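Afamin (Homo sapiens, PDB 6FAK) carries hydrophobic molecules in body fluids, binding vitamin E and keeping lipidated Wnt proteins soluble and active. Local coordinates at residues E36-F39 with E40-E43; L138-F141 with L142-V145; I217-A220 with I221-K225; A331-T334 with F335-R339. One frame throughout, in Å; residues are numbered along the deposited sequence. Where two conformers were deposited one is given.

In the fold
Along the chain the four contacts follow one another in order, two in each of the first two albumin domains. Interaction 1 caps the start of helix 39-58 and interaction 2 lies on helix 134-148; their centres are 11 Å apart, and the Tyr143 hydroxyl beside the Ala37 carbonyl joins them. Interactions 3 and 4, on helices 216-225 and 326-339, have centres 8 Å apart, with Ser223 packed on Phe335. The pairs are well separated: the centres of interactions 2 and 3 are 34 Å apart. Each pair thus binds helices distant in sequence within one domain of this largely helical carrier, and interaction 3 falls in the pocket region for hydrophobic ligands.

Interaction 1: residues E36-F39 with E40-E43; sequences EATF and EEME
Thr38 and Glu41 exchange hydrogen bonds in both directions, the capping box that starts helix 39-58. The backbone N of Thr38 donates to Glu41 OE1 at 3.0 Å and 165°, a nearly straight bond that meets the oxygen from above the carboxylate plane. In return Thr38 OG1, set between its own backbone N and carbonyl carbon (chi1 60°), takes a weak bond from Glu41 N at 3.4 Å. Backbone bonds then carry the helix onward: Met42 N donates to Thr38 O at 3.2 Å, and Glu43 N makes a weak one to Phe39 O.

An apolar contact flanks the cap. Met42, bent along its chain, brings CE to 3.6 Å from Ala37 CB, and both side chains rest on Phe30 of helix 22-33.

Elsewhere on this turn a carboxylate lies beside a ring: Glu43 crosses the Phe39 side chain at about a right angle, its OE2 3.6 Å from Phe39 CE2, with carboxylate and ring planes 52° apart. The same ring meets His140 and Tyr143 of helix 134-148.

Glu41 also carries ionic partners: its OE2 forms a salt bridge with Lys86, and OE1 bonds His87 NE2 as well. An alanine here is likely to leave the N-H of Thr38 without its acceptor and Lys86 without its counter-charge. With both oxygens engaged, the Glu41 carboxylate is held firmly at the N-terminal end of the helix, where its negative charge is probably also favoured by the helix dipole.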
loop_
_atom_site.group_PDB
_atom_site.type_symbol
_atom_site.label_atom_id
_atom_site.label_comp_id
_atom_site.label_asym_id
_atom_site.label_seq_id
_atom_site.Cartn_x
_atom_site.Cartn_y
_atom_site.Cartn_z
ATOM N N GLU A 36 -9.185 -15.301 -11.067
ATOM C CA GLU A 36 -9.142 -16.719 -11.504
ATOM C C GLU A 36 -9.240 -16.882 -13.011
ATOM O O GLU A 36 -8.960 -17.984 -13.524
ATOM C CB GLU A 36 -10.288 -17.553 -10.869
ATOM C CG GLU A 36 -10.410 -17.421 -9.363
ATOM C CD GLU A 36 -11.186 -16.135 -8.876
ATOM O OE1 GLU A 36 -11.562 -15.251 -9.722
ATOM O OE2 GLU A 36 -11.412 -16.015 -7.625
ATOM N N ALA A 37 -9.644 -15.839 -13.741
ATOM C CA ALA A 37 -9.774 -15.942 -15.197
ATOM C C ALA A 37 -8.439 -16.260 -15.891
ATOM O O ALA A 37 -7.356 -15.783 -15.466
ATOM C CB ALA A 37 -10.404 -14.705 -15.796
ATOM N N THR A 38 -8.533 -17.104 -16.934
ATOM C CA THR A 38 -7.398 -17.586 -17.683
ATOM C C THR A 38 -7.039 -16.546 -18.732
ATOM O O THR A 38 -7.824 -15.653 -19.046
ATOM C CB THR A 38 -7.718 -18.942 -18.407
ATOM O OG1 THR A 38 -8.816 -18.747 -19.313
ATOM C CG2 THR A 38 -8.121 -20.034 -17.405
ATOM N N PHE A 39 -5.856 -16.678 -19.296
ATOM C CA PHE A 39 -5.409 -15.783 -20.378
ATOM C C PHE A 39 -6.232 -15.880 -21.663
ATOM O O PHE A 39 -6.457 -14.872 -22.334
ATOM C CB PHE A 39 -3.909 -15.946 -20.688
ATOM C CG PHE A 39 -3.378 -14.866 -21.593
ATOM C CD1 PHE A 39 -3.077 -13.607 -21.096
ATOM C CD2 PHE A 39 -3.280 -15.081 -22.976
ATOM C CE1 PHE A 39 -2.622 -12.599 -21.932
ATOM C CE2 PHE A 39 -2.822 -14.080 -23.821
ATOM C CZ PHE A 39 -2.487 -12.829 -23.291
ATOM N N GLU A 40 -6.698 -17.075 -21.989
ATOM C CA GLU A 40 -7.613 -17.250 -23.121
ATOM C C GLU A 40 -8.890 -16.452 -22.934
ATOM O O GLU A 40 -9.415 -15.850 -23.891
ATOM C CB GLU A 40 -7.965 -18.729 -23.324
ATOM C CG GLU A 40 -6.801 -19.551 -23.860
ATOM C CD GLU A 40 -7.169 -20.994 -24.200
ATOM O OE1 GLU A 40 -6.335 -21.665 -24.855
ATOM O OE2 GLU A 40 -8.270 -21.463 -23.816
ATOM N N GLU A 41 -9.409 -16.459 -21.702
ATOM C CA GLU A 41 -10.597 -15.671 -21.377
ATOM C C GLU A 41 -10.341 -14.166 -21.571
ATOM O O GLU A 41 -11.193 -13.464 -22.107
ATOM C CB GLU A 41 -11.146 -16.058 -19.984
ATOM C CG GLU A 41 -11.675 -17.509 -19.934
ATOM C CD GLU A 41 -11.908 -18.091 -18.525
ATOM O OE1 GLU A 41 -11.392 -17.589 -17.500
ATOM O OE2 GLU A 41 -12.651 -19.095 -18.428
ATOM N N MET A 42 -9.155 -13.682 -21.214
ATOM C CA MET A 42 -8.796 -12.276 -21.401
ATOM C C MET A 42 -8.967 -11.823 -22.864
ATOM O O MET A 42 -9.571 -10.789 -23.132
ATOM C CB MET A 42 -7.339 -11.997 -20.962
ATOM C CG MET A 42 -6.966 -12.237 -19.520
ATOM S SD MET A 42 -7.649 -10.976 -18.450
ATOM C CE MET A 42 -8.501 -11.974 -17.253
ATOM N N GLU A 43 -8.446 -12.635 -23.784
ATOM C CA GLU A 43 -8.470 -12.392 -25.227
ATOM C C GLU A 43 -9.883 -12.183 -25.773
ATOM O O GLU A 43 -10.115 -11.277 -26.581
ATOM C CB GLU A 43 -7.773 -13.556 -25.968
ATOM C CG GLU A 43 -6.257 -13.694 -25.717
ATOM C CD GLU A 43 -5.643 -14.957 -26.342
ATOM O OE1 GLU A 43 -6.245 -16.064 -26.254
ATOM O OE2 GLU A 43 -4.535 -14.856 -26.911
#

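Interaction 2: residues L138-F141 with L142-V145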
loop_
_atom_site.group_PDB
_atom_site.type_symbol
_atom_site.label_atom_id
_atom_site.label_comp_id
_atom_site.label_asym_id
_atom_site.label_seq_id
_atom_site.Cartn_x
_atom_site.Cartn_y
_atom_site.Cartn_z
ATOM N N LEU A 138 4.077 -8.784 -23.355
ATOM C CA LEU A 138 3.606 -7.728 -22.498
ATOM C C LEU A 138 2.160 -8.004 -22.055
ATOM O O LEU A 138 1.821 -7.712 -20.917
ATOM C CB LEU A 138 3.729 -6.364 -23.190
ATOM C CG LEU A 138 3.799 -5.110 -22.296
ATOM C CD1 LEU A 138 5.000 -4.235 -22.635
ATOM C CD2 LEU A 138 2.518 -4.287 -22.352
ATOM N N ASN A 139 1.320 -8.538 -22.947
ATOM C CA ASN A 139 -0.044 -8.920 -22.589
ATOM C C ASN A 139 -0.052 -9.944 -21.452
ATOM O O ASN A 139 -0.760 -9.752 -20.483
ATOM C CB ASN A 139 -0.843 -9.467 -23.763
ATOM C CG ASN A 139 -1.355 -8.377 -24.703
ATOM O OD1 ASN A 139 -1.346 -7.194 -24.374
ATOM N ND2 ASN A 139 -1.811 -8.789 -25.888
ATOM N N HIS A 140 0.759 -10.995 -21.563
ATOM C CA HIS A 140 0.819 -12.035 -20.525
ATOM C C HIS A 140 1.442 -11.518 -19.218
ATOM O O HIS A 140 0.937 -11.813 -18.120
ATOM C CB HIS A 140 1.538 -13.296 -21.035
ATOM C CG HIS A 140 1.350 -14.494 -20.151
ATOM N ND1 HIS A 140 0.467 -15.509 -20.441
ATOM C CD2 HIS A 140 1.929 -14.829 -18.974
ATOM C CE1 HIS A 140 0.505 -16.412 -19.478
ATOM N NE2 HIS A 140 1.389 -16.026 -18.580
ATOM N N PHE A 141 2.501 -10.715 -19.319
ATOM C CA PHE A 141 3.089 -10.029 -18.126
ATOM C C PHE A 141 2.055 -9.210 -17.314
ATOM O O PHE A 141 1.948 -9.358 -16.099
ATOM C CB PHE A 141 4.220 -9.077 -18.575
ATOM C CG PHE A 141 4.703 -8.135 -17.493
ATOM C CD1 PHE A 141 5.639 -8.554 -16.551
ATOM C CD2 PHE A 141 4.211 -6.842 -17.416
ATOM C CE1 PHE A 141 6.064 -7.710 -15.549
ATOM C CE2 PHE A 141 4.636 -5.984 -16.429
ATOM C CZ PHE A 141 5.561 -6.430 -15.496
ATOM N N LEU A 142 1.316 -8.362 -18.024
ATOM C CA LEU A 142 0.330 -7.508 -17.478
ATOM C C LEU A 142 -0.843 -8.286 -16.835
ATOM O O LEU A 142 -1.287 -7.934 -15.747
ATOM C CB LEU A 142 -0.166 -6.567 -18.560
ATOM C CG LEU A 142 -0.596 -5.151 -18.283
ATOM C CD1 LEU A 142 0.249 -4.467 -17.224
ATOM C CD2 LEU A 142 -0.558 -4.353 -19.598
ATOM N N TYR A 143 -1.343 -9.310 -17.529
ATOM C CA TYR A 143 -2.243 -10.297 -16.927
ATOM C C TYR A 143 -1.727 -10.847 -15.599
ATOM O O TYR A 143 -2.467 -10.877 -14.608
ATOM C CB TYR A 143 -2.488 -11.435 -17.919
ATOM C CG TYR A 143 -3.103 -12.690 -17.412
ATOM C CD1 TYR A 143 -4.448 -12.742 -17.096
ATOM C CD2 TYR A 143 -2.356 -13.868 -17.308
ATOM C CE1 TYR A 143 -5.036 -13.914 -16.632
ATOM C CE2 TYR A 143 -2.936 -15.057 -16.868
ATOM C CZ TYR A 143 -4.283 -15.075 -16.558
ATOM O OH TYR A 143 -4.862 -16.232 -16.145
ATOM N N GLU A 144 -0.480 -11.322 -15.584
ATOM C CA GLU A 144 0.050 -12.031 -14.434
ATOM C C GLU A 144 0.283 -11.065 -13.276
ATOM O O GLU A 144 -0.023 -11.399 -12.095
ATOM C CB GLU A 144 1.326 -12.829 -14.780
ATOM C CG GLU A 144 1.152 -13.986 -15.809
ATOM C CD GLU A 144 0.317 -15.181 -15.358
ATOM O OE1 GLU A 144 -0.163 -15.206 -14.208
ATOM O OE2 GLU A 144 0.139 -16.131 -16.186
ATOM N N VAL A 145 0.714 -9.846 -13.596
ATOM C CA VAL A 145 0.903 -8.812 -12.577
ATOM C C VAL A 145 -0.423 -8.319 -11.986
ATOM O O VAL A 145 -0.583 -8.245 -10.764
ATOM C CB VAL A 145 1.795 -7.666 -13.105
ATOM C CG1 VAL A 145 1.959 -6.603 -12.037
ATOM C CG2 VAL A 145 3.196 -8.213 -13.414
#
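Val145 CG2 sits over one face of the Phe141 ring, 3.8 Å from its centroid and 19° off the ring normal, a CH-pi contact one helical turn apart. The methyl is displaced toward the rim, nearest CE1 and CZ, and the two side chains run obliquely to each other. Phe141 places CG beside its own carbonyl carbon (chi1 169°), and Val145 CG2, which lies close to the oxygen of that carbonyl, meets the ring there. The ring also meets Phe164, and its side chain packs on Ala161 of helix 154-171; a serine in place of Phe141 would probably open a gap between the two helices and strip Val145 CG2 of the ring beneath it.

Leu138 and Leu142 lie side by side and point the same way, their CD2 atoms 4.1 Å apart and both side chains against Tyr24 of helix 22-33. These contacts belong to the all-helical albumin fold of the first domain, in which helix 134-148 packs between its neighbours. Its regular i to i+4 bonds include Tyr143 N to Asn139 O, 3.0 Å long.

On another side of the helix, in one of the two conformers of His140, the edge of the Tyr143 ring turns toward the imidazole face, a tentative T-shaped pair with centroids 5.7 Å apart and planes at 65°. Tyr143 OH bonds the carbonyl of Ala37. Glu144, bent at chi2, folds back toward that conformer: its OE2 lies 2.7 Å from His140 NE2, an approach just as tentative, while Glu144 OE1 is salt-bridged to Arg148.

Interaction 3: residues I217-A220 with I221-K225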
loop_
_atom_site.group_PDB
_atom_site.type_symbol
_atom_site.label_atom_id
_atom_site.label_comp_id
_atom_site.label_asym_id
_atom_site.label_seq_id
_atom_site.Cartn_x
_atom_site.Cartn_y
_atom_site.Cartn_z
ATOM N N ILE A 217 -6.365 13.776 4.191
ATOM C CA ILE A 217 -5.118 13.204 3.728
ATOM C C ILE A 217 -4.577 13.975 2.528
ATOM O O ILE A 217 -3.407 14.250 2.490
ATOM C CB ILE A 217 -5.249 11.704 3.320
ATOM C CG1 ILE A 217 -5.542 10.854 4.532
ATOM C CG2 ILE A 217 -3.967 11.189 2.628
ATOM C CD1 ILE A 217 -5.823 9.409 4.162
ATOM N N TYR A 218 -5.430 14.293 1.551
ATOM C CA TYR A 218 -4.993 14.942 0.328
ATOM C C TYR A 218 -4.656 16.404 0.601
ATOM O O TYR A 218 -3.747 16.987 -0.017
ATOM C CB TYR A 218 -6.029 14.812 -0.837
ATOM C CG TYR A 218 -6.870 13.529 -0.918
ATOM C CD1 TYR A 218 -6.265 12.262 -0.899
ATOM C CD2 TYR A 218 -8.262 13.586 -1.095
ATOM C CE1 TYR A 218 -7.046 11.093 -0.969
ATOM C CE2 TYR A 218 -9.036 12.433 -1.215
ATOM C CZ TYR A 218 -8.434 11.177 -1.133
ATOM O OH TYR A 218 -9.224 10.032 -1.187
ATOM N N ILE A 219 -5.396 17.040 1.504
ATOM C CA ILE A 219 -5.060 18.423 1.872
ATOM C C ILE A 219 -3.677 18.423 2.471
ATOM O O ILE A 219 -2.824 19.270 2.117
ATOM C CB ILE A 219 -6.066 19.064 2.863
ATOM C CG1 ILE A 219 -7.456 19.247 2.230
ATOM C CG2 ILE A 219 -5.525 20.427 3.347
ATOM C CD1 ILE A 219 -8.586 19.408 3.244
ATOM N N ALA A 220 -3.428 17.479 3.382
ATOM C CA ALA A 220 -2.126 17.473 4.061
ATOM C C ALA A 220 -0.982 17.215 3.085
ATOM O O ALA A 220 -0.032 17.933 3.125
ATOM C CB ALA A 220 -2.082 16.487 5.219
ATOM N N ILE A 221 -1.106 16.214 2.191
ATOM C CA ILE A 221 -0.040 15.852 1.245
ATOM C C ILE A 221 0.200 16.957 0.214
ATOM O O ILE A 221 1.362 17.321 -0.076
ATOM C CB ILE A 221 -0.364 14.551 0.466
ATOM C CG1 ILE A 221 -0.297 13.330 1.390
ATOM C CG2 ILE A 221 0.621 14.326 -0.706
ATOM C CD1 ILE A 221 -0.956 12.087 0.793
ATOM N N LEU A 222 -0.885 17.444 -0.399
ATOM C CA LEU A 222 -0.746 18.518 -1.414
ATOM C C LEU A 222 -0.185 19.855 -0.853
ATOM O O LEU A 222 0.563 20.603 -1.535
ATOM C CB LEU A 222 -2.062 18.684 -2.142
ATOM C CG LEU A 222 -2.592 17.465 -2.927
ATOM C CD1 LEU A 222 -3.993 17.673 -3.434
ATOM C CD2 LEU A 222 -1.660 17.197 -4.115
ATOM N N SER A 223 -0.585 20.184 0.374
ATOM C CA SER A 223 -0.095 21.406 1.032
ATOM C C SER A 223 1.396 21.303 1.382
ATOM O O SER A 223 2.133 22.274 1.267
ATOM C CB SER A 223 -0.933 21.742 2.287
ATOM O OG SER A 223 -2.324 21.876 2.021
ATOM N N GLN A 224 1.852 20.119 1.788
ATOM C CA GLN A 224 3.297 19.873 1.980
ATOM C C GLN A 224 4.083 19.939 0.691
ATOM O O GLN A 224 5.173 20.504 0.660
ATOM C CB GLN A 224 3.574 18.499 2.606
ATOM C CG GLN A 224 3.791 18.547 4.072
ATOM C CD GLN A 224 4.184 17.206 4.671
ATOM O OE1 GLN A 224 4.074 16.137 4.043
ATOM N NE2 GLN A 224 4.601 17.258 5.908
ATOM N N LYS A 225 3.546 19.323 -0.351
ATOM C CA LYS A 225 4.219 19.248 -1.636
ATOM C C LYS A 225 4.241 20.576 -2.390
ATOM O O LYS A 225 5.239 20.894 -3.049
ATOM C CB LYS A 225 3.542 18.182 -2.499
ATOM C CG LYS A 225 4.309 17.848 -3.769
ATOM C CD LYS A 225 3.535 16.831 -4.584
ATOM C CE LYS A 225 4.315 16.330 -5.799
ATOM N NZ LYS A 225 5.009 15.053 -5.454
#
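Ile219 O is gripped twice by Ser223, through its backbone N at 3.0 Å and through its hydroxyl OG at 2.7 Å. The two donors reach the carbonyl from opposite faces of its plane, the hydroxyl tilted 31° out of it. Ser223 OG stands beside its own backbone N (chi1 -56°), which turns it back along the helix, so this buried hydroxyl is satisfied within its own helix.

Ile217 and Ile221 lie alongside one another, pointing the same way, with Ile217 CG2 3.6 Å from Ile221 CD1. Ile221 CG1 also passes 3.4 Å from Ile217 O, the acceptor for the amide of Ile221. Leu222 N likewise donates to Tyr218 O at 2.9 Å, and Leu222 CG lies close to the same oxygen.

All this lies in the region that forms the pocket for hydrophobic ligands. Ile219, Ala220 and Ser223 pack on helix 326-339, whereas Leu222 and Tyr218 meet helix 231-250, Tyr218 with its ring beside that of Tyr245. Ile217, Ile221 and Gln224 touch helix 346-363, and Ile221 also reaches Tyr198 of helix 177-209, so that helix 216-225 packs against four others.

Interaction 4: residues A331-T334 with F335-R339; sequences AKFT and FEYSR
Lys332 leaves the helix with CG anti to its backbone N (chi1 -161°) and Glu336 with CG beside its own (chi1 -68°), which lays the two chains side by side; a bend at the end of the lysine chain and another at chi2 of the glutamate then bring their charged ends together. The result is an i to i+4 salt bridge on helix 326-339 of the second albumin domain, Lys332 NZ lying 3.1 Å from Glu336 OE2. Arg339 extends it into a network: its NE and NH2 both grip Glu336 OE1 side-on, NH2 at 2.8 Å on the syn lone pair and NE from above the carboxylate plane. Arg340 binds the same oxygen, so the gathered positive charges probably keep this buried carboxylate ionised.

Phe333 and Tyr337 also point the same way, their ring planes oblique at 33°. Tyr337 CB lies over the Phe333 face, 4.2 Å from its centroid, in a CH-pi contact; Phe333 stacks further on Tyr356, and Tyr337 on His341.

The buried Ser338 faces Ala220 of helix 216-225 and Leu349 of helix 346-363. Its N and OG approach Thr334 O from opposite faces, the hydroxyl donating at 2.7 Å from above the carbonyl plane. Over the centre of the Arg339 guanidinium sits Phe335 CZ, 3.5 Å above its plane.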
loop_
_atom_site.group_PDB
_atom_site.type_symbol
_atom_site.label_atom_id
_atom_site.label_comp_id
_atom_site.label_asym_id
_atom_site.label_seq_id
_atom_site.Cartn_x
_atom_site.Cartn_y
_atom_site.Cartn_z
ATOM N N ALA A 331 -10.129 22.373 7.217
ATOM C CA ALA A 331 -9.343 22.285 5.967
ATOM C C ALA A 331 -8.282 23.381 5.857
ATOM O O ALA A 331 -7.134 23.109 5.492
ATOM C CB ALA A 331 -10.261 22.309 4.733
ATOM N N LYS A 332 -8.672 24.628 6.177
ATOM C CA LYS A 332 -7.733 25.727 6.184
ATOM C C LYS A 332 -6.626 25.552 7.246
ATOM O O LYS A 332 -5.453 25.850 6.990
ATOM C CB LYS A 332 -8.426 27.068 6.395
ATOM C CG LYS A 332 -7.534 28.216 5.947
ATOM C CD LYS A 332 -8.261 29.532 5.857
ATOM C CE LYS A 332 -7.475 30.546 4.988
ATOM N NZ LYS A 332 -5.985 30.458 5.057
ATOM N N PHE A 333 -6.993 25.103 8.435
ATOM C CA PHE A 333 -5.990 24.763 9.455
ATOM C C PHE A 333 -5.009 23.690 8.936
ATOM O O PHE A 333 -3.799 23.849 9.035
ATOM C CB PHE A 333 -6.634 24.279 10.762
ATOM C CG PHE A 333 -5.613 23.792 11.749
ATOM C CD1 PHE A 333 -4.837 24.696 12.460
ATOM C CD2 PHE A 333 -5.375 22.408 11.900
ATOM C CE1 PHE A 333 -3.865 24.235 13.343
ATOM C CE2 PHE A 333 -4.427 21.947 12.787
ATOM C CZ PHE A 333 -3.661 22.845 13.509
ATOM N N THR A 334 -5.549 22.661 8.304
ATOM C CA THR A 334 -4.748 21.563 7.827
ATOM C C THR A 334 -3.749 22.090 6.736
ATOM O O THR A 334 -2.558 21.818 6.784
ATOM C CB THR A 334 -5.626 20.413 7.295
ATOM O OG1 THR A 334 -6.589 19.970 8.284
ATOM C CG2 THR A 334 -4.724 19.270 6.832
ATOM N N PHE A 335 -4.282 22.899 5.811
ATOM C CA PHE A 335 -3.492 23.600 4.780
ATOM C C PHE A 335 -2.341 24.409 5.392
ATOM O O PHE A 335 -1.159 24.218 5.045
ATOM C CB PHE A 335 -4.418 24.469 3.942
ATOM C CG PHE A 335 -3.730 25.498 3.119
ATOM C CD1 PHE A 335 -2.952 25.127 2.024
ATOM C CD2 PHE A 335 -3.879 26.855 3.413
ATOM C CE1 PHE A 335 -2.342 26.118 1.236
ATOM C CE2 PHE A 335 -3.272 27.830 2.638
ATOM C CZ PHE A 335 -2.495 27.468 1.549
ATOM N N GLU A 336 -2.695 25.314 6.287
ATOM C CA GLU A 336 -1.700 26.232 6.868
ATOM C C GLU A 336 -0.659 25.475 7.717
ATOM O O GLU A 336 0.565 25.758 7.598
ATOM C CB GLU A 336 -2.376 27.315 7.708
ATOM C CG GLU A 336 -3.207 28.329 6.915
ATOM C CD GLU A 336 -2.393 29.168 5.906
ATOM O OE1 GLU A 336 -1.166 29.187 5.961
ATOM O OE2 GLU A 336 -2.986 29.827 5.023
ATOM N N TYR A 337 -1.123 24.522 8.541
ATOM C CA TYR A 337 -0.221 23.767 9.419
ATOM C C TYR A 337 0.675 22.812 8.606
ATOM O O TYR A 337 1.908 22.741 8.840
ATOM C CB TYR A 337 -0.998 23.002 10.523
ATOM C CG TYR A 337 -0.119 22.617 11.690
ATOM C CD1 TYR A 337 0.649 21.472 11.656
ATOM C CD2 TYR A 337 0.020 23.477 12.809
ATOM C CE1 TYR A 337 1.519 21.150 12.685
ATOM C CE2 TYR A 337 0.890 23.143 13.878
ATOM C CZ TYR A 337 1.608 21.953 13.809
ATOM O OH TYR A 337 2.493 21.586 14.810
ATOM N N SER A 338 0.094 22.096 7.643
ATOM C CA SER A 338 0.868 21.162 6.793
ATOM C C SER A 338 1.948 21.839 5.942
ATOM O O SER A 338 3.080 21.362 5.885
ATOM C CB SER A 338 -0.036 20.327 5.904
ATOM O OG SER A 338 -0.986 19.622 6.695
ATOM N N ARG A 339 1.616 22.974 5.323
ATOM C CA ARG A 339 2.566 23.646 4.466
ATOM C C ARG A 339 3.742 24.246 5.213
ATOM O O ARG A 339 4.813 24.376 4.619
ATOM C CB ARG A 339 1.907 24.686 3.570
ATOM C CG ARG A 339 1.518 25.980 4.226
ATOM C CD ARG A 339 0.878 26.801 3.146
ATOM N NE ARG A 339 0.298 28.007 3.649
ATOM C CZ ARG A 339 0.307 29.188 3.010
ATOM N NH1 ARG A 339 0.910 29.318 1.826
ATOM N NH2 ARG A 339 -0.308 30.214 3.538
#